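Local coordinates for pseudouridine synthase (Pyrococcus abyssi, PDB 2AUS), which probably converts specific uridines in RNA to pseudouridine, as the Cbf5 member of the TruB family of pseudouridine synthases, at residues W31-L42 / P326-W334. Numbering follows the deposited sequence.
Sequences WGFPPDKRPIEL and PRDWYPKLW
Phe33 and Trp329 form the T-shaped pair of this contact: the phenyl edge, led by CE2, drops onto one face of the indole, with the two ring planes at 81° and the centroid of the six-membered indole ring 5.5 Å from that of Phe33. Pro326, three residues before Trp329, sets its CG against the opposite indole face. Around Trp31 the contacts are CH-pi. Its CB sits over the face of the Tyr330 ring, 4.0 Å from the centroid, while CD of Pro331 stands almost squarely above the five-membered ring of Trp31. With CG of Trp31 anti to its own carbonyl carbon (chi1 -66°), the indole extends along the C-terminal segment far enough for CZ2 to meet Leu333 CD1 at 3.9 Å.

The C-terminal loop that follows strand 316-323 is thus laid against residues of the N-terminal DKCLD region, an arrangement in keeping with the Cbf5 fold, where N-terminal residues pack on the PUA domain. Side chains from 38 and 42 meet the six-membered end of the Trp329 indole. Leu42, on helix 40-45, brings CD2 to the indole rim in the ring plane, 3.8 Å from Trp329 CZ2, and Arg38 CD comes within 3.8 Å of Trp329 CH2; the guanidinium, tilted 30° to the indole, keeps NH1 4.0 Å from Trp329 CZ3, while NH2 makes a salt bridge to Glu244.

No hydrogen bond joins the two segments directly, yet polar groups link them through the PUA side: Tyr330 OH and Phe33 N both bond the carboxylate of Glu295, and Lys293 NZ bonds Tyr330 OH and Trp31 O. Without the phenol ring, as with an alanine here, Glu295 and Lys293 would probably lose their shared hydroxyl and a gap would open under Trp31 CB. Gly32, at a positive phi, passes close to this ring, its CA 3.9 Å from Tyr330 CE2.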
ATOM      1  N   TRP A  31     -10.772 -46.015  -6.159  1.00 47.44           N
ATOM      2  CA  TRP A  31     -10.714 -44.969  -7.171  1.00 45.76           C
ATOM      3  C   TRP A  31     -11.178 -43.625  -6.632  1.00 44.96           C
ATOM      4  O   TRP A  31     -12.255 -43.512  -6.050  1.00 44.00           O
ATOM      5  CB  TRP A  31     -11.556 -45.369  -8.379  1.00 44.10           C
ATOM      6  CG  TRP A  31     -10.996 -46.569  -9.102  1.00 45.83           C
ATOM      7  CD1 TRP A  31      -9.763 -47.136  -8.922  1.00 43.63           C
ATOM      8  CD2 TRP A  31     -11.626 -47.311 -10.149  1.00 47.92           C
ATOM      9  NE1 TRP A  31      -9.588 -48.181  -9.792  1.00 46.50           N
ATOM     10  CE2 TRP A  31     -10.716 -48.312 -10.560  1.00 48.26           C
ATOM     11  CE3 TRP A  31     -12.875 -47.230 -10.784  1.00 49.85           C
ATOM     12  CZ2 TRP A  31     -11.011 -49.224 -11.576  1.00 48.64           C
ATOM     13  CZ3 TRP A  31     -13.169 -48.141 -11.802  1.00 52.03           C
ATOM     14  CH2 TRP A  31     -12.239 -49.122 -12.184  1.00 50.75           C
ATOM     15  N   GLY A  32     -10.351 -42.603  -6.823  1.00 45.01           N
ATOM     16  CA  GLY A  32     -10.709 -41.281  -6.347  1.00 46.10           C
ATOM     17  C   GLY A  32     -10.569 -41.133  -4.847  1.00 44.54           C
ATOM     18  O   GLY A  32      -9.881 -41.921  -4.195  1.00 44.05           O
ATOM     19  N   PHE A  33     -11.224 -40.113  -4.301  1.00 43.41           N
ATOM     20  CA  PHE A  33     -11.164 -39.838  -2.870  1.00 42.19           C
ATOM     21  C   PHE A  33     -12.386 -39.069  -2.423  1.00 41.85           C
ATOM     22  O   PHE A  33     -13.011 -38.370  -3.216  1.00 40.11           O
ATOM     23  CB  PHE A  33      -9.989 -38.917  -2.512  1.00 41.69           C
ATOM     24  CG  PHE A  33      -8.661 -39.359  -3.035  1.00 43.29           C
ATOM     25  CD1 PHE A  33      -7.767 -40.036  -2.213  1.00 43.10           C
ATOM     26  CD2 PHE A  33      -8.273 -39.041  -4.333  1.00 43.96           C
ATOM     27  CE1 PHE A  33      -6.501 -40.401  -2.685  1.00 43.25           C
ATOM     28  CE2 PHE A  33      -7.022 -39.400  -4.814  1.00 43.05           C
ATOM     29  CZ  PHE A  33      -6.127 -40.075  -3.984  1.00 43.46           C
ATOM     30  N   PRO A  34     -12.768 -39.219  -1.144  1.00 43.22           N
ATOM     31  CA  PRO A  34     -13.923 -38.448  -0.685  1.00 42.61           C
ATOM     32  C   PRO A  34     -13.314 -37.037  -0.798  1.00 42.69           C
ATOM     33  O   PRO A  34     -12.168 -36.825  -0.391  1.00 40.73           O
ATOM     34  CB  PRO A  34     -14.071 -38.891   0.763  1.00 44.46           C
ATOM     35  CG  PRO A  34     -13.642 -40.331   0.707  1.00 42.70           C
ATOM     36  CD  PRO A  34     -12.413 -40.276  -0.177  1.00 42.57           C
ATOM     37  N   PRO A  35     -14.047 -36.074  -1.372  1.00 42.87           N
ATOM     38  CA  PRO A  35     -13.556 -34.700  -1.541  1.00 44.55           C
ATOM     39  C   PRO A  35     -12.731 -34.107  -0.386  1.00 45.41           C
ATOM     40  O   PRO A  35     -11.697 -33.471  -0.614  1.00 44.03           O
ATOM     41  CB  PRO A  35     -14.840 -33.907  -1.798  1.00 44.47           C
ATOM     42  CG  PRO A  35     -15.698 -34.903  -2.512  1.00 44.26           C
ATOM     43  CD  PRO A  35     -15.477 -36.167  -1.713  1.00 42.40           C
ATOM     44  N   ASP A  36     -13.188 -34.317   0.844  1.00 45.47           N
ATOM     45  CA  ASP A  36     -12.504 -33.776   2.014  1.00 48.53           C
ATOM     46  C   ASP A  36     -11.404 -34.667   2.584  1.00 48.53           C
ATOM     47  O   ASP A  36     -10.830 -34.350   3.624  1.00 49.64           O
ATOM     48  CB  ASP A  36     -13.523 -33.486   3.115  1.00 52.49           C
ATOM     49  CG  ASP A  36     -14.171 -34.748   3.648  1.00 58.67           C
ATOM     50  OD1 ASP A  36     -14.702 -35.542   2.835  1.00 61.60           O
ATOM     51  OD2 ASP A  36     -14.144 -34.951   4.881  1.00 62.55           O
ATOM     52  N   LYS A  37     -11.101 -35.772   1.915  1.00 47.80           N
ATOM     53  CA  LYS A  37     -10.072 -36.684   2.396  1.00 48.47           C
ATOM     54  C   LYS A  37      -8.966 -36.847   1.377  1.00 47.68           C
ATOM     55  O   LYS A  37      -8.412 -37.932   1.223  1.00 48.01           O
ATOM     56  CB  LYS A  37     -10.680 -38.058   2.710  1.00 51.39           C
ATOM     57  CG  LYS A  37     -11.585 -38.072   3.927  1.00 55.24           C
ATOM     58  CD  LYS A  37     -10.784 -37.839   5.202  1.00 60.61           C
ATOM     59  CE  LYS A  37     -11.698 -37.751   6.421  1.00 63.15           C
ATOM     60  NZ  LYS A  37     -12.570 -38.957   6.526  1.00 64.82           N
ATOM     61  N   ARG A  38      -8.639 -35.769   0.681  1.00 46.51           N
ATOM     62  CA  ARG A  38      -7.596 -35.832  -0.324  1.00 45.37           C
ATOM     63  C   ARG A  38      -6.228 -35.477   0.244  1.00 44.53           C
ATOM     64  O   ARG A  38      -6.108 -34.579   1.072  1.00 44.85           O
ATOM     65  CB  ARG A  38      -7.949 -34.911  -1.501  1.00 44.44           C
ATOM     66  CG  ARG A  38      -9.178 -35.401  -2.273  1.00 45.79           C
ATOM     67  CD  ARG A  38      -9.301 -34.803  -3.680  1.00 43.63           C
ATOM     68  NE  ARG A  38      -9.925 -33.494  -3.647  1.00 43.81           N
ATOM     69  CZ  ARG A  38     -11.091 -33.184  -4.216  1.00 41.48           C
ATOM     70  NH1 ARG A  38     -11.789 -34.086  -4.888  1.00 39.13           N
ATOM     71  NH2 ARG A  38     -11.572 -31.959  -4.080  1.00 38.76           N
ATOM     72  N   PRO A  39      -5.179 -36.209  -0.172  1.00 44.26           N
ATOM     73  CA  PRO A  39      -3.819 -35.929   0.315  1.00 43.89           C
ATOM     74  C   PRO A  39      -3.592 -34.429   0.125  1.00 44.31           C
ATOM     75  O   PRO A  39      -3.992 -33.872  -0.900  1.00 43.77           O
ATOM     76  CB  PRO A  39      -2.944 -36.775  -0.604  1.00 44.56           C
ATOM     77  CG  PRO A  39      -3.825 -37.954  -0.915  1.00 45.55           C
ATOM     78  CD  PRO A  39      -5.181 -37.316  -1.146  1.00 43.37           C
ATOM     79  N   ILE A  40      -2.946 -33.784   1.094  1.00 44.42           N
ATOM     80  CA  ILE A  40      -2.742 -32.338   1.055  1.00 44.52           C
ATOM     81  C   ILE A  40      -2.375 -31.704  -0.288  1.00 44.86           C
ATOM     82  O   ILE A  40      -2.947 -30.679  -0.659  1.00 45.34           O
ATOM     83  CB  ILE A  40      -1.725 -31.877   2.136  1.00 44.65           C
ATOM     84  CG1 ILE A  40      -1.736 -30.344   2.224  1.00 42.91           C
ATOM     85  CG2 ILE A  40      -0.333 -32.389   1.816  1.00 43.86           C
ATOM     86  CD1 ILE A  40      -3.115 -29.760   2.491  1.00 42.33           C
ATOM     87  N   GLU A  41      -1.435 -32.293  -1.018  1.00 46.89           N
ATOM     88  CA  GLU A  41      -1.057 -31.746  -2.322  1.00 48.25           C
ATOM     89  C   GLU A  41      -2.252 -31.751  -3.273  1.00 46.26           C
ATOM     90  O   GLU A  41      -2.533 -30.754  -3.933  1.00 46.63           O
ATOM     91  CB  GLU A  41       0.070 -32.565  -2.951  1.00 52.34           C
ATOM     92  CG  GLU A  41       1.425 -32.389  -2.314  1.00 59.45           C
ATOM     93  CD  GLU A  41       1.936 -30.970  -2.424  1.00 63.93           C
ATOM     94  OE1 GLU A  41       1.568 -30.277  -3.400  1.00 65.94           O
ATOM     95  OE2 GLU A  41       2.720 -30.556  -1.542  1.00 66.01           O
ATOM     96  N   LEU A  42      -2.942 -32.883  -3.349  1.00 44.20           N
ATOM     97  CA  LEU A  42      -4.108 -33.000  -4.219  1.00 44.65           C
ATOM     98  C   LEU A  42      -5.196 -32.035  -3.785  1.00 42.68           C
ATOM     99  O   LEU A  42      -5.872 -31.435  -4.615  1.00 43.85           O
ATOM    100  CB  LEU A  42      -4.667 -34.425  -4.196  1.00 45.48           C
ATOM    101  CG  LEU A  42      -4.050 -35.422  -5.171  1.00 50.53           C
ATOM    102  CD1 LEU A  42      -4.801 -36.754  -5.068  1.00 51.87           C
ATOM    103  CD2 LEU A  42      -4.146 -34.872  -6.598  1.00 50.83           C
ATOM    104  N   PRO A 326      -9.000 -35.801 -13.067  1.00 38.48           N
ATOM    105  CA  PRO A 326      -7.850 -36.256 -13.861  1.00 40.72           C
ATOM    106  C   PRO A 326      -8.147 -37.662 -14.409  1.00 41.90           C
ATOM    107  O   PRO A 326      -8.929 -38.409 -13.816  1.00 40.71           O
ATOM    108  CB  PRO A 326      -6.701 -36.228 -12.855  1.00 40.08           C
ATOM    109  CG  PRO A 326      -7.394 -36.487 -11.533  1.00 40.05           C
ATOM    110  CD  PRO A 326      -8.642 -35.648 -11.646  1.00 38.65           C
ATOM    111  N   ARG A 327      -7.534 -38.016 -15.534  1.00 41.33           N
ATOM    112  CA  ARG A 327      -7.765 -39.320 -16.156  1.00 43.76           C
ATOM    113  C   ARG A 327      -7.380 -40.534 -15.318  1.00 43.85           C
ATOM    114  O   ARG A 327      -7.890 -41.627 -15.545  1.00 44.40           O
ATOM    115  CB  ARG A 327      -7.020 -39.402 -17.486  1.00 44.36           C
ATOM    116  CG  ARG A 327      -7.509 -38.418 -18.530  1.00 47.27           C
ATOM    117  CD  ARG A 327      -6.504 -38.296 -19.666  1.00 48.74           C
ATOM    118  NE  ARG A 327      -6.864 -37.230 -20.592  1.00 52.13           N
ATOM    119  CZ  ARG A 327      -7.365 -37.431 -21.806  1.00 54.40           C
ATOM    120  NH1 ARG A 327      -7.564 -38.665 -22.251  1.00 54.05           N
ATOM    121  NH2 ARG A 327      -7.668 -36.391 -22.574  1.00 56.33           N
ATOM    122  N   ASP A 328      -6.509 -40.334 -14.338  1.00 44.32           N
ATOM    123  CA  ASP A 328      -6.003 -41.423 -13.501  1.00 46.56           C
ATOM    124  C   ASP A 328      -6.818 -41.878 -12.286  1.00 45.46           C
ATOM    125  O   ASP A 328      -6.595 -42.978 -11.777  1.00 45.44           O
ATOM    126  CB  ASP A 328      -4.581 -41.065 -13.049  1.00 49.63           C
ATOM    127  CG  ASP A 328      -3.914 -42.178 -12.251  1.00 56.24           C
ATOM    128  OD1 ASP A 328      -3.997 -42.141 -10.996  1.00 54.85           O
ATOM    129  OD2 ASP A 328      -3.318 -43.087 -12.892  1.00 57.22           O
ATOM    130  N   TRP A 329      -7.748 -41.057 -11.807  1.00 43.04           N
ATOM    131  CA  TRP A 329      -8.531 -41.439 -10.639  1.00 39.72           C
ATOM    132  C   TRP A 329      -9.488 -42.584 -10.923  1.00 36.98           C
ATOM    133  O   TRP A 329      -9.601 -43.501 -10.124  1.00 35.26           O
ATOM    134  CB  TRP A 329      -9.284 -40.228 -10.079  1.00 40.11           C
ATOM    135  CG  TRP A 329      -8.362 -39.220  -9.436  1.00 44.11           C
ATOM    136  CD1 TRP A 329      -6.988 -39.237  -9.437  1.00 43.03           C
ATOM    137  CD2 TRP A 329      -8.745 -38.029  -8.737  1.00 43.84           C
ATOM    138  NE1 TRP A 329      -6.501 -38.129  -8.791  1.00 45.62           N
ATOM    139  CE2 TRP A 329      -7.557 -37.367  -8.357  1.00 47.21           C
ATOM    140  CE3 TRP A 329      -9.977 -37.447  -8.410  1.00 46.73           C
ATOM    141  CZ2 TRP A 329      -7.563 -36.162  -7.651  1.00 47.43           C
ATOM    142  CZ3 TRP A 329      -9.982 -36.248  -7.709  1.00 49.69           C
ATOM    143  CH2 TRP A 329      -8.780 -35.616  -7.345  1.00 49.50           C
ATOM    144  N   TYR A 330     -10.176 -42.527 -12.057  1.00 34.78           N
ATOM    145  CA  TYR A 330     -11.107 -43.585 -12.456  1.00 34.89           C
ATOM    146  C   TYR A 330     -10.606 -43.984 -13.842  1.00 33.41           C
ATOM    147  O   TYR A 330     -11.207 -43.654 -14.865  1.00 33.73           O
ATOM    148  CB  TYR A 330     -12.541 -43.046 -12.534  1.00 32.41           C
ATOM    149  CG  TYR A 330     -13.135 -42.695 -11.183  1.00 34.93           C
ATOM    150  CD1 TYR A 330     -14.052 -43.545 -10.562  1.00 34.35           C
ATOM    151  CD2 TYR A 330     -12.776 -41.517 -10.526  1.00 31.39           C
ATOM    152  CE1 TYR A 330     -14.599 -43.230  -9.320  1.00 36.29           C
ATOM    153  CE2 TYR A 330     -13.313 -41.191  -9.280  1.00 35.37           C
ATOM    154  CZ  TYR A 330     -14.224 -42.059  -8.684  1.00 35.97           C
ATOM    155  OH  TYR A 330     -14.732 -41.781  -7.441  1.00 35.14           O
ATOM    156  N   PRO A 331      -9.498 -44.723 -13.883  1.00 34.82           N
ATOM    157  CA  PRO A 331      -8.868 -45.171 -15.129  1.00 35.69           C
ATOM    158  C   PRO A 331      -9.652 -46.075 -16.056  1.00 37.43           C
ATOM    159  O   PRO A 331     -10.448 -46.903 -15.615  1.00 37.53           O
ATOM    160  CB  PRO A 331      -7.606 -45.861 -14.631  1.00 35.73           C
ATOM    161  CG  PRO A 331      -8.105 -46.543 -13.396  1.00 34.17           C
ATOM    162  CD  PRO A 331      -8.910 -45.428 -12.727  1.00 34.12           C
ATOM    163  N   LYS A 332      -9.423 -45.898 -17.352  1.00 40.07           N
ATOM    164  CA  LYS A 332     -10.028 -46.772 -18.339  1.00 43.86           C
ATOM    165  C   LYS A 332      -9.071 -47.955 -18.380  1.00 45.53           C
ATOM    166  O   LYS A 332      -7.861 -47.777 -18.560  1.00 45.45           O
ATOM    167  CB  LYS A 332     -10.083 -46.111 -19.715  1.00 45.62           C
ATOM    168  CG  LYS A 332     -11.250 -45.170 -19.902  1.00 48.66           C
ATOM    169  CD  LYS A 332     -11.411 -44.822 -21.363  1.00 52.78           C
ATOM    170  CE  LYS A 332     -12.546 -43.847 -21.583  1.00 54.45           C
ATOM    171  NZ  LYS A 332     -12.691 -43.533 -23.032  1.00 57.91           N
ATOM    172  N   LEU A 333      -9.604 -49.152 -18.180  1.00 48.05           N
ATOM    173  CA  LEU A 333      -8.793 -50.359 -18.189  1.00 53.48           C
ATOM    174  C   LEU A 333      -9.285 -51.289 -19.293  1.00 58.10           C
ATOM    175  O   LEU A 333     -10.428 -51.745 -19.263  1.00 59.57           O
ATOM    176  CB  LEU A 333      -8.893 -51.061 -16.835  1.00 50.80           C
ATOM    177  CG  LEU A 333      -8.530 -50.200 -15.623  1.00 52.12           C
ATOM    178  CD1 LEU A 333      -8.878 -50.931 -14.331  1.00 48.69           C
ATOM    179  CD2 LEU A 333      -7.044 -49.868 -15.670  1.00 52.14           C
ATOM    180  N   TRP A 334      -8.423 -51.553 -20.271  1.00 63.14           N
ATOM    181  CA  TRP A 334      -8.772 -52.431 -21.388  1.00 67.09           C
ATOM    182  C   TRP A 334      -8.175 -53.825 -21.163  1.00 66.98           C
ATOM    183  O   TRP A 334      -8.953 -54.808 -21.172  1.00 65.48           O
ATOM    184  CB  TRP A 334      -8.245 -51.856 -22.717  1.00 70.80           C
ATOM    185  CG  TRP A 334      -7.947 -50.375 -22.679  1.00 74.27           C
ATOM    186  CD1 TRP A 334      -6.851 -49.772 -22.125  1.00 74.77           C
ATOM    187  CD2 TRP A 334      -8.770 -49.319 -23.190  1.00 75.99           C
ATOM    188  NE1 TRP A 334      -6.940 -48.404 -22.259  1.00 74.53           N
ATOM    189  CE2 TRP A 334      -8.107 -48.099 -22.910  1.00 75.20           C
ATOM    190  CE3 TRP A 334     -10.001 -49.281 -23.862  1.00 76.23           C
ATOM    191  CZ2 TRP A 334      -8.639 -46.856 -23.272  1.00 75.26           C
ATOM    192  CZ3 TRP A 334     -10.530 -48.041 -24.222  1.00 76.11           C
ATOM    193  CH2 TRP A 334      -9.846 -46.847 -23.926  1.00 75.33           C
ATOM    194  OXT TRP A 334      -6.936 -53.907 -20.985  1.00 63.40           O
TER